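Local coordinates for MdbA protein (PDB 6BO0) that probably catalyses disulfide formation in exported proteins, as a DsbA-like thiol-disulfide oxidoreductase of the thioredoxin superfamily, at residues Thr78-Asp83 with His89-Gly94; Asp42-Phe47 with Ala166-Lys171. One frame throughout, in Å; residues are numbered along the deposited sequence. Where two conformers were deposited one is given.

Interaction 1: residues Thr78-Asp83 with His89-Gly94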
loop_
_atom_site.group_PDB
_atom_site.type_symbol
_atom_site.label_atom_id
_atom_site.label_comp_id
_atom_site.label_asym_id
_atom_site.label_seq_id
_atom_site.Cartn_x
_atom_site.Cartn_y
_atom_site.Cartn_z
ATOM N N THR A 78 2.116 -5.266 -2.970
ATOM C CA THR A 78 2.106 -4.368 -4.100
ATOM C C THR A 78 2.681 -5.034 -5.334
ATOM O O THR A 78 3.646 -5.781 -5.244
ATOM C CB THR A 78 2.881 -3.090 -3.774
ATOM O OG1 THR A 78 2.499 -2.628 -2.482
ATOM C CG2 THR A 78 2.633 -1.980 -4.819
ATOM N N MET A 79 2.049 -4.725 -6.474
ATOM C CA MET A 79 2.431 -5.215 -7.791
ATOM C C MET A 79 2.598 -4.032 -8.742
ATOM O O MET A 79 2.266 -2.892 -8.409
ATOM C CB MET A 79 1.402 -6.232 -8.314
ATOM C CG MET A 79 1.354 -7.497 -7.425
ATOM S SD MET A 79 0.424 -8.860 -8.082
ATOM C CE MET A 79 -1.037 -7.971 -8.239
ATOM N N ASN A 80 3.144 -4.316 -9.923
ATOM C CA ASN A 80 3.424 -3.249 -10.881
ATOM C C ASN A 80 3.117 -3.596 -12.316
ATOM O O ASN A 80 3.641 -2.965 -13.233
ATOM C CB ASN A 80 4.887 -2.802 -10.754
ATOM C CG ASN A 80 5.843 -3.892 -11.179
ATOM O OD1 ASN A 80 5.395 -4.942 -11.633
ATOM N ND2 ASN A 80 7.144 -3.669 -11.035
ATOM N N PHE A 81 2.202 -4.530 -12.531
ATOM C CA PHE A 81 1.866 -4.946 -13.902
ATOM C C PHE A 81 1.290 -3.844 -14.785
ATOM O O PHE A 81 1.446 -3.886 -16.006
ATOM C CB PHE A 81 0.886 -6.135 -13.895
ATOM C CG PHE A 81 1.547 -7.493 -13.761
ATOM C CD1 PHE A 81 2.761 -7.660 -13.098
ATOM C CD2 PHE A 81 0.926 -8.623 -14.296
ATOM C CE1 PHE A 81 3.355 -8.917 -13.005
ATOM C CE2 PHE A 81 1.510 -9.872 -14.198
ATOM C CZ PHE A 81 2.724 -10.023 -13.553
ATOM N N LEU A 82 0.648 -2.843 -14.180
ATOM C CA LEU A 82 0.077 -1.782 -15.021
ATOM C C LEU A 82 1.151 -0.945 -15.697
ATOM O O LEU A 82 0.837 -0.199 -16.633
ATOM C CB LEU A 82 -0.900 -0.924 -14.232
ATOM C CG LEU A 82 -2.340 -1.455 -14.290
ATOM C CD1 LEU A 82 -2.500 -2.811 -13.605
ATOM C CD2 LEU A 82 -3.314 -0.435 -13.748
ATOM N N ASP A 83 2.406 -1.050 -15.257
ATOM C CA ASP A 83 3.457 -0.349 -15.956
ATOM C C ASP A 83 3.919 -1.081 -17.238
ATOM O O ASP A 83 4.731 -0.536 -17.977
ATOM C CB ASP A 83 4.682 -0.099 -15.041
ATOM C CG ASP A 83 4.502 1.060 -14.067
ATOM O OD1 ASP A 83 3.432 1.719 -14.066
ATOM O OD2 ASP A 83 5.487 1.307 -13.321
ATOM N N HIS A 89 4.301 4.772 -13.341
ATOM C CA HIS A 89 3.653 5.204 -12.138
ATOM C C HIS A 89 3.563 4.124 -11.075
ATOM O O HIS A 89 3.746 4.376 -9.878
ATOM C CB HIS A 89 2.259 5.749 -12.439
ATOM C CG HIS A 89 1.638 6.401 -11.260
ATOM N ND1 HIS A 89 2.003 7.670 -10.858
ATOM C CD2 HIS A 89 0.698 5.952 -10.397
ATOM C CE1 HIS A 89 1.307 7.964 -9.774
ATOM N NE2 HIS A 89 0.519 6.939 -9.469
ATOM N N SER A 90 3.248 2.902 -11.502
ATOM C CA SER A 90 3.086 1.843 -10.510
ATOM C C SER A 90 4.379 1.585 -9.748
ATOM O O SER A 90 4.377 1.347 -8.527
ATOM C CB SER A 90 2.583 0.555 -11.144
ATOM O OG SER A 90 1.340 0.766 -11.802
ATOM N N ASN A 91 5.501 1.636 -10.476
ATOM C CA ASN A 91 6.807 1.487 -9.857
ATOM C C ASN A 91 7.198 2.688 -9.010
ATOM O O ASN A 91 7.743 2.516 -7.909
ATOM C CB ASN A 91 7.868 1.252 -10.926
ATOM C CG ASN A 91 7.952 -0.214 -11.309
ATOM O OD1 ASN A 91 8.458 -1.028 -10.533
ATOM N ND2 ASN A 91 7.439 -0.565 -12.481
ATOM N N LYS A 92 6.969 3.893 -9.501
ATOM C CA LYS A 92 7.378 5.081 -8.733
ATOM C C LYS A 92 6.559 5.211 -7.448
ATOM O O LYS A 92 7.108 5.394 -6.358
ATOM C CB LYS A 92 7.295 6.328 -9.597
ATOM C CG LYS A 92 8.276 6.329 -10.785
ATOM C CD LYS A 92 7.927 7.367 -11.834
ATOM C CE LYS A 92 8.658 7.120 -13.128
ATOM N NZ LYS A 92 8.270 8.115 -14.157
ATOM N N ALA A 93 5.254 5.136 -7.583
ATOM C CA ALA A 93 4.376 5.192 -6.418
ATOM C C ALA A 93 4.644 4.031 -5.473
ATOM O O ALA A 93 4.707 4.226 -4.258
ATOM C CB ALA A 93 2.922 5.215 -6.853
ATOM N N GLY A 94 4.804 2.826 -6.033
ATOM C CA GLY A 94 5.073 1.690 -5.197
ATOM C C GLY A 94 6.391 1.806 -4.458
ATOM O O GLY A 94 6.479 1.490 -3.267
HETATM O O HOH W 1 2.071 -0.147 -7.658
#

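Interaction 2: residues Asp42-Phe47 with Ala166-Lys171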
loop_
_atom_site.group_PDB
_atom_site.type_symbol
_atom_site.label_atom_id
_atom_site.label_comp_id
_atom_site.label_asym_id
_atom_site.label_seq_id
_atom_site.Cartn_x
_atom_site.Cartn_y
_atom_site.Cartn_z
ATOM N N ASP A 42 -4.154 -11.147 2.869
ATOM C CA ASP A 42 -3.251 -10.725 1.793
ATOM C C ASP A 42 -4.030 -9.892 0.787
ATOM O O ASP A 42 -5.064 -10.357 0.277
ATOM C CB ASP A 42 -2.642 -11.952 1.109
ATOM C CG ASP A 42 -1.688 -12.714 2.004
ATOM O OD1 ASP A 42 -0.651 -12.152 2.383
ATOM O OD2 ASP A 42 -1.958 -13.897 2.339
ATOM N N ILE A 43 -3.525 -8.695 0.496
ATOM C CA ILE A 43 -4.170 -7.779 -0.438
ATOM C C ILE A 43 -3.182 -7.445 -1.541
ATOM O O ILE A 43 -2.183 -6.770 -1.314
ATOM C CB ILE A 43 -4.644 -6.494 0.262
ATOM C CG1 ILE A 43 -5.572 -6.852 1.426
ATOM C CG2 ILE A 43 -5.294 -5.537 -0.741
ATOM C CD1 ILE A 43 -6.048 -5.659 2.210
ATOM N N TYR A 44 -3.471 -7.946 -2.733
ATOM C CA TYR A 44 -2.651 -7.699 -3.913
ATOM C C TYR A 44 -3.215 -6.498 -4.648
ATOM O O TYR A 44 -4.385 -6.482 -5.036
ATOM C CB TYR A 44 -2.669 -8.932 -4.822
ATOM C CG TYR A 44 -2.028 -10.159 -4.181
ATOM C CD1 TYR A 44 -2.747 -11.001 -3.361
ATOM C CD2 TYR A 44 -0.698 -10.461 -4.408
ATOM C CE1 TYR A 44 -2.161 -12.120 -2.806
ATOM C CE2 TYR A 44 -0.105 -11.555 -3.861
ATOM C CZ TYR A 44 -0.839 -12.389 -3.047
ATOM O OH TYR A 44 -0.209 -13.480 -2.503
ATOM N N GLU A 45 -2.375 -5.480 -4.850
ATOM C CA GLU A 45 -2.841 -4.238 -5.429
ATOM C C GLU A 45 -1.737 -3.528 -6.209
ATOM O O GLU A 45 -0.546 -3.804 -6.009
ATOM C CB GLU A 45 -3.430 -3.336 -4.354
ATOM C CG GLU A 45 -2.418 -2.881 -3.310
ATOM C CD GLU A 45 -2.974 -1.950 -2.241
ATOM O OE1 GLU A 45 -4.207 -1.940 -2.054
ATOM O OE2 GLU A 45 -2.152 -1.277 -1.561
ATOM N N ASP A 46 -2.159 -2.583 -7.038
ATOM C CA ASP A 46 -1.271 -1.828 -7.925
ATOM C C ASP A 46 -1.730 -0.387 -7.857
ATOM O O ASP A 46 -2.923 -0.099 -7.987
ATOM C CB ASP A 46 -1.372 -2.434 -9.347
ATOM C CG ASP A 46 -0.503 -1.754 -10.400
ATOM O OD1 ASP A 46 -0.502 -0.498 -10.443
ATOM O OD2 ASP A 46 0.132 -2.475 -11.199
ATOM N N PHE A 47 -0.798 0.525 -7.604
ATOM C CA PHE A 47 -1.152 1.924 -7.403
ATOM C C PHE A 47 -1.704 2.642 -8.625
ATOM O O PHE A 47 -2.192 3.771 -8.483
ATOM C CB PHE A 47 0.018 2.714 -6.823
ATOM C CG PHE A 47 0.208 2.525 -5.336
ATOM C CD1 PHE A 47 -0.754 2.978 -4.447
ATOM C CD2 PHE A 47 1.330 1.918 -4.815
ATOM C CE1 PHE A 47 -0.597 2.819 -3.098
ATOM C CE2 PHE A 47 1.512 1.783 -3.459
ATOM C CZ PHE A 47 0.539 2.219 -2.589
ATOM N N ALA A 166 3.671 -10.978 -7.531
ATOM C CA ALA A 166 3.040 -11.580 -8.700
ATOM C C ALA A 166 3.224 -13.101 -8.700
ATOM O O ALA A 166 2.299 -13.844 -9.012
ATOM C CB ALA A 166 3.598 -10.983 -9.958
ATOM N N LYS A 167 4.431 -13.570 -8.375
ATOM C CA LYS A 167 4.720 -15.010 -8.341
ATOM C C LYS A 167 3.869 -15.703 -7.275
ATOM O O LYS A 167 3.329 -16.786 -7.507
ATOM C CB LYS A 167 6.198 -15.237 -8.065
ATOM C CG LYS A 167 7.086 -14.890 -9.253
ATOM C CD LYS A 167 8.571 -14.932 -8.921
ATOM C CE LYS A 167 9.368 -14.325 -10.070
ATOM N NZ LYS A 167 10.835 -14.282 -9.832
ATOM N N LYS A 168 3.756 -15.090 -6.099
ATOM C CA LYS A 168 2.939 -15.651 -5.032
ATOM C C LYS A 168 1.471 -15.705 -5.432
ATOM O O LYS A 168 0.782 -16.689 -5.170
ATOM C CB LYS A 168 3.122 -14.864 -3.730
ATOM C CG LYS A 168 2.396 -15.488 -2.551
ATOM C CD LYS A 168 2.675 -14.772 -1.237
ATOM C CE LYS A 168 1.809 -15.265 -0.092
ATOM N NZ LYS A 168 1.874 -16.733 0.096
ATOM N N LEU A 169 0.967 -14.644 -6.051
ATOM C CA LEU A 169 -0.418 -14.616 -6.463
ATOM C C LEU A 169 -0.708 -15.724 -7.463
ATOM O O LEU A 169 -1.733 -16.398 -7.374
ATOM C CB LEU A 169 -0.751 -13.237 -7.052
ATOM C CG LEU A 169 -2.164 -13.074 -7.600
ATOM C CD1 LEU A 169 -3.217 -13.418 -6.553
ATOM C CD2 LEU A 169 -2.377 -11.673 -8.137
ATOM N N GLU A 170 0.192 -15.904 -8.424
ATOM C CA GLU A 170 0.015 -16.935 -9.433
ATOM C C GLU A 170 -0.044 -18.317 -8.786
ATOM O O GLU A 170 -0.880 -19.143 -9.156
ATOM C CB GLU A 170 1.138 -16.839 -10.463
ATOM C CG GLU A 170 0.970 -17.787 -11.643
ATOM C CD GLU A 170 1.914 -17.471 -12.789
ATOM O OE1 GLU A 170 3.096 -17.175 -12.527
ATOM O OE2 GLU A 170 1.467 -17.527 -13.953
ATOM N N LYS A 171 0.821 -18.559 -7.804
ATOM C CA LYS A 171 0.886 -19.859 -7.130
ATOM C C LYS A 171 -0.326 -20.110 -6.228
ATOM O O LYS A 171 -0.806 -21.235 -6.144
ATOM C CB LYS A 171 2.160 -19.912 -6.277
ATOM C CG LYS A 171 2.464 -21.216 -5.557
ATOM C CD LYS A 171 3.821 -21.106 -4.868
ATOM C CE LYS A 171 3.931 -21.971 -3.625
ATOM N NZ LYS A 171 5.163 -21.638 -2.851
#

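Interaction 1: residues Thr78-Asp83 with His89-Gly94
H89 begins its helix beside the carboxylate of D83. Its backbone N lies 3.3 Å from D83 OD1, at an angle too poor for a hydrogen bond. S90 N donates to D83 OD1 at 2.8 Å, on the syn side of the carboxylate. The S90 side chain faces the loop, with its CB 3.9 Å from N80 CA. Its hydroxyl turns to other partners, D46 and S48. S90 O accepts from a water that also donates to M79 O.

N91 grips the other oxygen twice. Its backbone N reaches D83 OD2 at 2.9 Å and its side-chain ND2 reaches the same atom at 2.8 Å. Both come from one face of the carboxylate plane. The N91 side chain can do this because CG sits beside its own backbone N (chi1 -84°). Its OD1 then takes ND2 of N80 at 3.0 Å in a fairly straight bond (160°), with the two amide planes 61° apart.

The loop leads from strand 72-78 of the thioredoxin-like sheet into the first helix of a probable helical insertion, as in DsbA relatives. G88 N also donates to D83 OD2. A buried carboxylate is thus met by three backbone N-H groups at and just before the helix start and by the N91 side-chain amide. This setting would favour the negative charge of D83, which in turn suits the positive end of the helix dipole.

Interaction 2: residues Asp42-Phe47 with Ala166-Lys171
The Y44 ring presents one face to L169. CB of L169 stands 3.6 Å above the ring plane and is offset toward the rim. It is 4.0 Å from the ring centroid and 25° off the normal, a CH-pi contact. The nearest ring atom is Y44 CE2, at 3.7 Å from L169 CB. CD1 of L169 lies over the same face, nearly above the ring centre, 4.0 Å from Y44 CD1. The leucine therefore covers one face with two carbons, CB near the CD2-CE2 side and CD1 over the middle. The two side chains run past each other in opposite directions. L169 CG is anti to its backbone N (chi1 177°), which carries the branch back over the ring.

The phenol end of Y44 meets K168. Y44 OH is 3.3 Å from K168 CG and 3.4 Å from K168 CD, and the lysine chain crosses the tyrosine at about a right angle. The hydroxyl thus lies against the methylenes. The K168 chain is extended up to its last bond, where it bends (chi4 54°). Its ammonium forms a salt bridge with D172 of the same helix. D42 OD2 remains 5.3 Å from K168 NZ, and D42 pairs instead with R77.

Y44 sits on strand 39-45, within the sheet of the thioredoxin fold. Helix 155-172 packs on the sheet face to which Y44 points, and R77, M79 and R181 also touch the Y44 side chain. On the other side of the strand, E45 reaches R113 of helix 106-118. Helix and strand are therefore joined here by carbon contacts over an aromatic face, while the charged group at the edge of this buried patch is paired within its own helix.

How the interactions relate
Both contacts are largely buried, but their chemistry differs. Interaction 1 is polar and local: a loop closes onto the start of the helix that follows it. Interaction 2 is mainly apolar and joins segments far apart in sequence, a sheet strand and helix 155-172. The first is nested within the chain loop that the second closes. M79 N meets E45 O at 2.8 Å, a probable backbone bond, and S90 OG meets D46 OD1 at 2.6 Å, also probably bonded. D46 OD1 also accepts from S48 N, and S48 directly precedes C49, found as S-hydroxycysteine at the start of the C-x-x-C sequence. Helix 155-172 serves both contacts, since F158 and A162 touch side chains of interaction 1.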